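Local coordinates for protein type VI secretion system component (Escherichia coli O6, PDB 2P5Z) that is a component of the type VI secretion system, probably of its injection device, and resembles the phage T4 tail proteins gp27 and gp5, at residues R85-L97 with R105-L117. Sequence-based numbering, arbitrary orientation.
Sequences RTLHGVITGFKHL and RYEVRLEPRMALL
K95 and E107 exchange two backbone hydrogen bonds, each 2.8 Å between K95 N and E107 O and between E107 N and K95 O. V90 and E111 form a second such pair, and L97 N donates to R105 O toward the hairpin turn. Between the two pairs the ladder slips by a residue: I91 faces L110 and F94 faces V108, which leaves T92 and G93 both standing against R109. This is a beta bulge, with a helical psi of -31° at T92. Here T92 N reaches R109 O (3.0 Å), whereas the R109 N bond to G93 O is less well directed, its donor above the carbonyl plane. The bulge turns the T92 side chain toward E111, whose OE1 accepts a weak hydrogen bond from T92 OG1. Beside K95, the extended E107 side chain runs the same way as the lysine, making a long salt bridge between K95 NZ and E107 OE2 (3.9 Å). L97 CB sits over the centre of one face of the R105 guanidinium, which Q48 and S98 hold by hydrogen bonds.

On the other face of the hairpin, F94, H96 and Y106 form an aromatic cluster. Y106 turns an edge to the H96 face, with CE2 3.5 Å from H96 ND1; the planes are inclined at 51°. F94 meets the same tyrosine rim to rim, the planes only 20° apart, CZ lying 3.6 Å from Y106 CD2. With CG anti to the backbone N, F94 also brings CD1 near V108 CG1. I91 continues this apolar row, CG2 against V108 and CD1 against L110 CD1 (3.9 Å). A neighbouring subunit pairs a strand with F94–H96, extending the sheet across the interface. This is an antiparallel beta hairpin interrupted by a bulge, within the gp27-like phage baseplate hub region of the trimer.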
loop_
_atom_site.group_PDB
_atom_site.type_symbol
_atom_site.label_atom_id
_atom_site.label_comp_id
_atom_site.label_asym_id
_atom_site.label_seq_id
_atom_site.Cartn_x
_atom_site.Cartn_y
_atom_site.Cartn_z
ATOM N N ARG A 85 21.526 -23.884 -19.370
ATOM C CA ARG A 85 20.462 -22.897 -19.577
ATOM C C ARG A 85 21.061 -21.502 -19.461
ATOM O O ARG A 85 21.862 -21.254 -18.562
ATOM C CB ARG A 85 19.343 -23.057 -18.542
ATOM C CG ARG A 85 18.165 -22.138 -18.789
ATOM C CD ARG A 85 16.882 -22.620 -18.128
ATOM N NE ARG A 85 16.777 -22.296 -16.706
ATOM C CZ ARG A 85 16.383 -21.120 -16.217
ATOM N NH1 ARG A 85 16.311 -20.951 -14.904
ATOM N NH2 ARG A 85 16.058 -20.111 -17.029
ATOM N N THR A 86 20.661 -20.597 -20.355
ATOM C CA THR A 86 21.143 -19.225 -20.335
ATOM C C THR A 86 20.001 -18.197 -20.221
ATOM O O THR A 86 18.948 -18.350 -20.845
ATOM C CB THR A 86 21.953 -18.914 -21.608
ATOM O OG1 THR A 86 22.585 -20.106 -22.070
ATOM C CG2 THR A 86 23.021 -17.867 -21.341
ATOM N N LEU A 87 20.215 -17.149 -19.431
ATOM C CA LEU A 87 19.314 -16.012 -19.422
ATOM C C LEU A 87 19.922 -14.842 -20.192
ATOM O O LEU A 87 20.981 -14.333 -19.820
ATOM C CB LEU A 87 18.999 -15.560 -17.992
ATOM C CG LEU A 87 17.932 -16.315 -17.195
ATOM C CD1 LEU A 87 16.852 -16.838 -18.111
ATOM C CD2 LEU A 87 18.549 -17.460 -16.408
ATOM N N HIS A 88 19.249 -14.402 -21.252
ATOM C CA HIS A 88 19.718 -13.221 -21.991
ATOM C C HIS A 88 18.924 -11.970 -21.628
ATOM O O HIS A 88 17.693 -12.017 -21.445
ATOM C CB HIS A 88 19.632 -13.453 -23.485
ATOM C CG HIS A 88 20.562 -14.511 -23.990
ATOM N ND1 HIS A 88 21.886 -14.257 -24.282
ATOM C CD2 HIS A 88 20.356 -15.821 -24.271
ATOM C CE1 HIS A 88 22.456 -15.367 -24.724
ATOM N NE2 HIS A 88 21.552 -16.332 -24.724
ATOM N N GLY A 89 19.628 -10.853 -21.521
ATOM C CA GLY A 89 18.999 -9.640 -21.117
ATOM C C GLY A 89 19.933 -8.460 -21.053
ATOM O O GLY A 89 21.002 -8.490 -21.662
ATOM N N VAL A 90 19.507 -7.416 -20.330
ATOM C CA VAL A 90 20.284 -6.196 -20.141
ATOM C C VAL A 90 20.575 -5.981 -18.672
ATOM O O VAL A 90 19.844 -6.441 -17.787
ATOM C CB VAL A 90 19.520 -4.885 -20.569
ATOM C CG1 VAL A 90 20.044 -4.336 -21.858
ATOM C CG2 VAL A 90 18.037 -5.108 -20.614
ATOM N N ILE A 91 21.616 -5.205 -18.437
ATOM C CA ILE A 91 22.031 -4.863 -17.116
ATOM C C ILE A 91 21.349 -3.576 -16.725
ATOM O O ILE A 91 21.571 -2.519 -17.328
ATOM C CB ILE A 91 23.566 -4.719 -17.046
ATOM C CG1 ILE A 91 24.234 -6.056 -17.374
ATOM C CG2 ILE A 91 24.005 -4.222 -15.683
ATOM C CD1 ILE A 91 23.684 -7.239 -16.595
ATOM N N THR A 92 20.529 -3.684 -15.690
ATOM C CA THR A 92 19.651 -2.617 -15.229
ATOM C C THR A 92 20.244 -1.846 -14.054
ATOM O O THR A 92 20.016 -0.654 -13.894
ATOM C CB THR A 92 18.330 -3.256 -14.836
ATOM O OG1 THR A 92 17.527 -3.369 -16.013
ATOM C CG2 THR A 92 17.604 -2.472 -13.769
ATOM N N GLY A 93 21.033 -2.533 -13.237
ATOM C CA GLY A 93 21.535 -1.951 -12.007
ATOM C C GLY A 93 22.951 -2.397 -11.751
ATOM O O GLY A 93 23.362 -3.482 -12.159
ATOM N N PHE A 94 23.706 -1.566 -11.062
ATOM C CA PHE A 94 25.073 -1.891 -10.814
ATOM C C PHE A 94 25.414 -1.404 -9.436
ATOM O O PHE A 94 25.084 -0.270 -9.068
ATOM C CB PHE A 94 25.978 -1.236 -11.862
ATOM C CG PHE A 94 27.433 -1.251 -11.505
ATOM C CD1 PHE A 94 28.168 -2.428 -11.582
ATOM C CD2 PHE A 94 28.073 -0.087 -11.093
ATOM C CE1 PHE A 94 29.505 -2.446 -11.251
ATOM C CE2 PHE A 94 29.425 -0.089 -10.769
ATOM C CZ PHE A 94 30.139 -1.272 -10.855
ATOM N N LYS A 95 26.093 -2.261 -8.679
ATOM C CA LYS A 95 26.544 -1.907 -7.346
ATOM C C LYS A 95 28.003 -2.279 -7.146
ATOM O O LYS A 95 28.410 -3.381 -7.489
ATOM C CB LYS A 95 25.700 -2.654 -6.314
ATOM C CG LYS A 95 24.345 -2.075 -6.069
ATOM C CD LYS A 95 23.462 -3.102 -5.466
ATOM C CE LYS A 95 22.303 -2.440 -4.750
ATOM N NZ LYS A 95 21.415 -3.513 -4.226
ATOM N N HIS A 96 28.797 -1.368 -6.603
ATOM C CA HIS A 96 30.090 -1.766 -6.068
ATOM C C HIS A 96 29.889 -2.030 -4.572
ATOM O O HIS A 96 29.538 -1.133 -3.828
ATOM C CB HIS A 96 31.124 -0.667 -6.302
ATOM C CG HIS A 96 32.527 -1.028 -5.892
ATOM N ND1 HIS A 96 33.640 -0.481 -6.502
ATOM C CD2 HIS A 96 33.002 -1.866 -4.936
ATOM C CE1 HIS A 96 34.731 -0.958 -5.935
ATOM N NE2 HIS A 96 34.372 -1.800 -4.983
ATOM N N LEU A 97 30.116 -3.257 -4.131
ATOM C CA LEU A 97 29.791 -3.640 -2.752
ATOM C C LEU A 97 30.910 -3.457 -1.721
ATOM O O LEU A 97 30.668 -2.948 -0.640
ATOM C CB LEU A 97 29.280 -5.073 -2.724
ATOM C CG LEU A 97 27.890 -5.115 -3.322
ATOM C CD1 LEU A 97 27.394 -6.522 -3.441
ATOM C CD2 LEU A 97 26.979 -4.289 -2.440
ATOM N N ARG A 105 34.041 -6.531 -4.834
ATOM C CA ARG A 105 32.794 -7.285 -4.951
ATOM C C ARG A 105 31.775 -6.378 -5.639
ATOM O O ARG A 105 31.709 -5.187 -5.348
ATOM C CB ARG A 105 32.328 -7.680 -3.554
ATOM C CG ARG A 105 31.157 -8.620 -3.457
ATOM C CD ARG A 105 31.053 -9.063 -2.016
ATOM N NE ARG A 105 29.711 -8.909 -1.448
ATOM C CZ ARG A 105 29.404 -8.105 -0.427
ATOM N NH1 ARG A 105 30.337 -7.365 0.160
ATOM N NH2 ARG A 105 28.151 -8.045 0.013
ATOM N N TYR A 106 31.010 -6.934 -6.571
ATOM C CA TYR A 106 30.067 -6.143 -7.352
ATOM C C TYR A 106 28.742 -6.847 -7.450
ATOM O O TYR A 106 28.680 -8.066 -7.287
ATOM C CB TYR A 106 30.569 -5.889 -8.781
ATOM C CG TYR A 106 31.843 -5.090 -8.850
ATOM C CD1 TYR A 106 33.082 -5.725 -8.969
ATOM C CD2 TYR A 106 31.817 -3.699 -8.788
ATOM C CE1 TYR A 106 34.259 -4.996 -9.025
ATOM C CE2 TYR A 106 32.987 -2.959 -8.842
ATOM C CZ TYR A 106 34.210 -3.614 -8.957
ATOM O OH TYR A 106 35.384 -2.878 -9.016
ATOM N N GLU A 107 27.684 -6.087 -7.738
ATOM C CA GLU A 107 26.403 -6.699 -8.067
ATOM C C GLU A 107 25.783 -6.116 -9.334
ATOM O O GLU A 107 25.890 -4.917 -9.591
ATOM C CB GLU A 107 25.434 -6.604 -6.890
ATOM C CG GLU A 107 24.308 -7.619 -6.961
ATOM C CD GLU A 107 23.378 -7.547 -5.764
ATOM O OE1 GLU A 107 23.749 -8.068 -4.693
ATOM O OE2 GLU A 107 22.268 -6.983 -5.894
ATOM N N VAL A 108 25.173 -6.974 -10.145
ATOM C CA VAL A 108 24.388 -6.497 -11.264
ATOM C C VAL A 108 22.986 -7.088 -11.267
ATOM O O VAL A 108 22.765 -8.215 -10.804
ATOM C CB VAL A 108 25.052 -6.751 -12.643
ATOM C CG1 VAL A 108 26.256 -5.827 -12.855
ATOM C CG2 VAL A 108 25.422 -8.229 -12.819
ATOM N N ARG A 109 22.037 -6.312 -11.792
ATOM C CA ARG A 109 20.694 -6.809 -11.995
ATOM C C ARG A 109 20.522 -7.136 -13.466
ATOM O O ARG A 109 20.805 -6.317 -14.316
ATOM C CB ARG A 109 19.666 -5.776 -11.545
ATOM C CG ARG A 109 18.219 -6.212 -11.757
ATOM C CD ARG A 109 17.289 -5.403 -10.889
ATOM N NE ARG A 109 17.025 -6.076 -9.621
ATOM C CZ ARG A 109 16.500 -5.482 -8.559
ATOM N NH1 ARG A 109 16.203 -4.201 -8.607
ATOM N NH2 ARG A 109 16.294 -6.163 -7.447
ATOM N N LEU A 110 20.078 -8.342 -13.767
ATOM C CA LEU A 110 19.900 -8.759 -15.138
ATOM C C LEU A 110 18.416 -8.983 -15.385
ATOM O O LEU A 110 17.769 -9.814 -14.729
ATOM C CB LEU A 110 20.686 -10.040 -15.430
ATOM C CG LEU A 110 20.382 -10.615 -16.824
ATOM C CD1 LEU A 110 20.971 -9.686 -17.889
ATOM C CD2 LEU A 110 20.903 -12.035 -17.012
ATOM N N GLU A 111 17.868 -8.210 -16.317
ATOM C CA GLU A 111 16.458 -8.302 -16.669
ATOM C C GLU A 111 16.386 -8.415 -18.187
ATOM O O GLU A 111 17.331 -8.023 -18.883
ATOM C CB GLU A 111 15.715 -7.066 -16.171
ATOM C CG GLU A 111 15.860 -6.820 -14.689
ATOM C CD GLU A 111 14.851 -5.849 -14.134
ATOM O OE1 GLU A 111 15.247 -4.702 -13.822
ATOM O OE2 GLU A 111 13.666 -6.239 -13.996
ATOM N N PRO A 112 15.270 -8.936 -18.716
ATOM C CA PRO A 112 15.160 -8.929 -20.166
ATOM C C PRO A 112 14.818 -7.508 -20.667
ATOM O O PRO A 112 14.541 -6.595 -19.866
ATOM C CB PRO A 112 13.981 -9.862 -20.407
ATOM C CG PRO A 112 13.128 -9.651 -19.250
ATOM C CD PRO A 112 14.053 -9.488 -18.089
ATOM N N ARG A 113 14.858 -7.317 -21.977
ATOM C CA ARG A 113 14.663 -5.989 -22.547
ATOM C C ARG A 113 13.229 -5.482 -22.285
ATOM O O ARG A 113 13.030 -4.285 -22.043
ATOM C CB ARG A 113 15.009 -5.995 -24.040
ATOM C CG ARG A 113 16.504 -6.019 -24.347
ATOM C CD ARG A 113 16.746 -6.466 -25.787
ATOM N NE ARG A 113 16.229 -7.815 -26.029
ATOM C CZ ARG A 113 15.900 -8.301 -27.229
ATOM N NH1 ARG A 113 16.003 -7.532 -28.313
ATOM N NH2 ARG A 113 15.446 -9.552 -27.354
ATOM N N MET A 114 12.267 -6.411 -22.252
ATOM C CA MET A 114 10.892 -6.115 -21.875
ATOM C C MET A 114 10.773 -5.309 -20.595
ATOM O O MET A 114 9.979 -4.393 -20.541
ATOM C CB MET A 114 10.039 -7.386 -21.800
ATOM C CG MET A 114 8.539 -7.131 -21.526
ATOM S SD MET A 114 7.557 -8.638 -21.552
ATOM C CE MET A 114 5.978 -8.008 -22.104
ATOM N N ALA A 115 11.583 -5.598 -19.576
ATOM C CA ALA A 115 11.590 -4.778 -18.348
ATOM C C ALA A 115 11.774 -3.285 -18.616
ATOM O O ALA A 115 11.318 -2.466 -17.833
ATOM C CB ALA A 115 12.653 -5.238 -17.397
ATOM N N LEU A 116 12.426 -2.931 -19.721
ATOM C CA LEU A 116 12.670 -1.520 -20.016
ATOM C C LEU A 116 11.419 -0.741 -20.414
ATOM O O LEU A 116 11.448 0.479 -20.373
ATOM C CB LEU A 116 13.748 -1.343 -21.074
ATOM C CG LEU A 116 15.117 -1.891 -20.714
ATOM C CD1 LEU A 116 15.977 -1.841 -21.970
ATOM C CD2 LEU A 116 15.761 -1.114 -19.543
ATOM N N LEU A 117 10.318 -1.439 -20.732
ATOM C CA LEU A 117 9.013 -0.797 -20.961
ATOM C C LEU A 117 8.496 -0.010 -19.756
ATOM O O LEU A 117 7.531 0.734 -19.869
ATOM C CB LEU A 117 7.912 -1.790 -21.336
ATOM C CG LEU A 117 7.920 -2.874 -22.413
ATOM C CD1 LEU A 117 6.563 -2.931 -23.082
ATOM C CD2 LEU A 117 9.070 -2.782 -23.423
#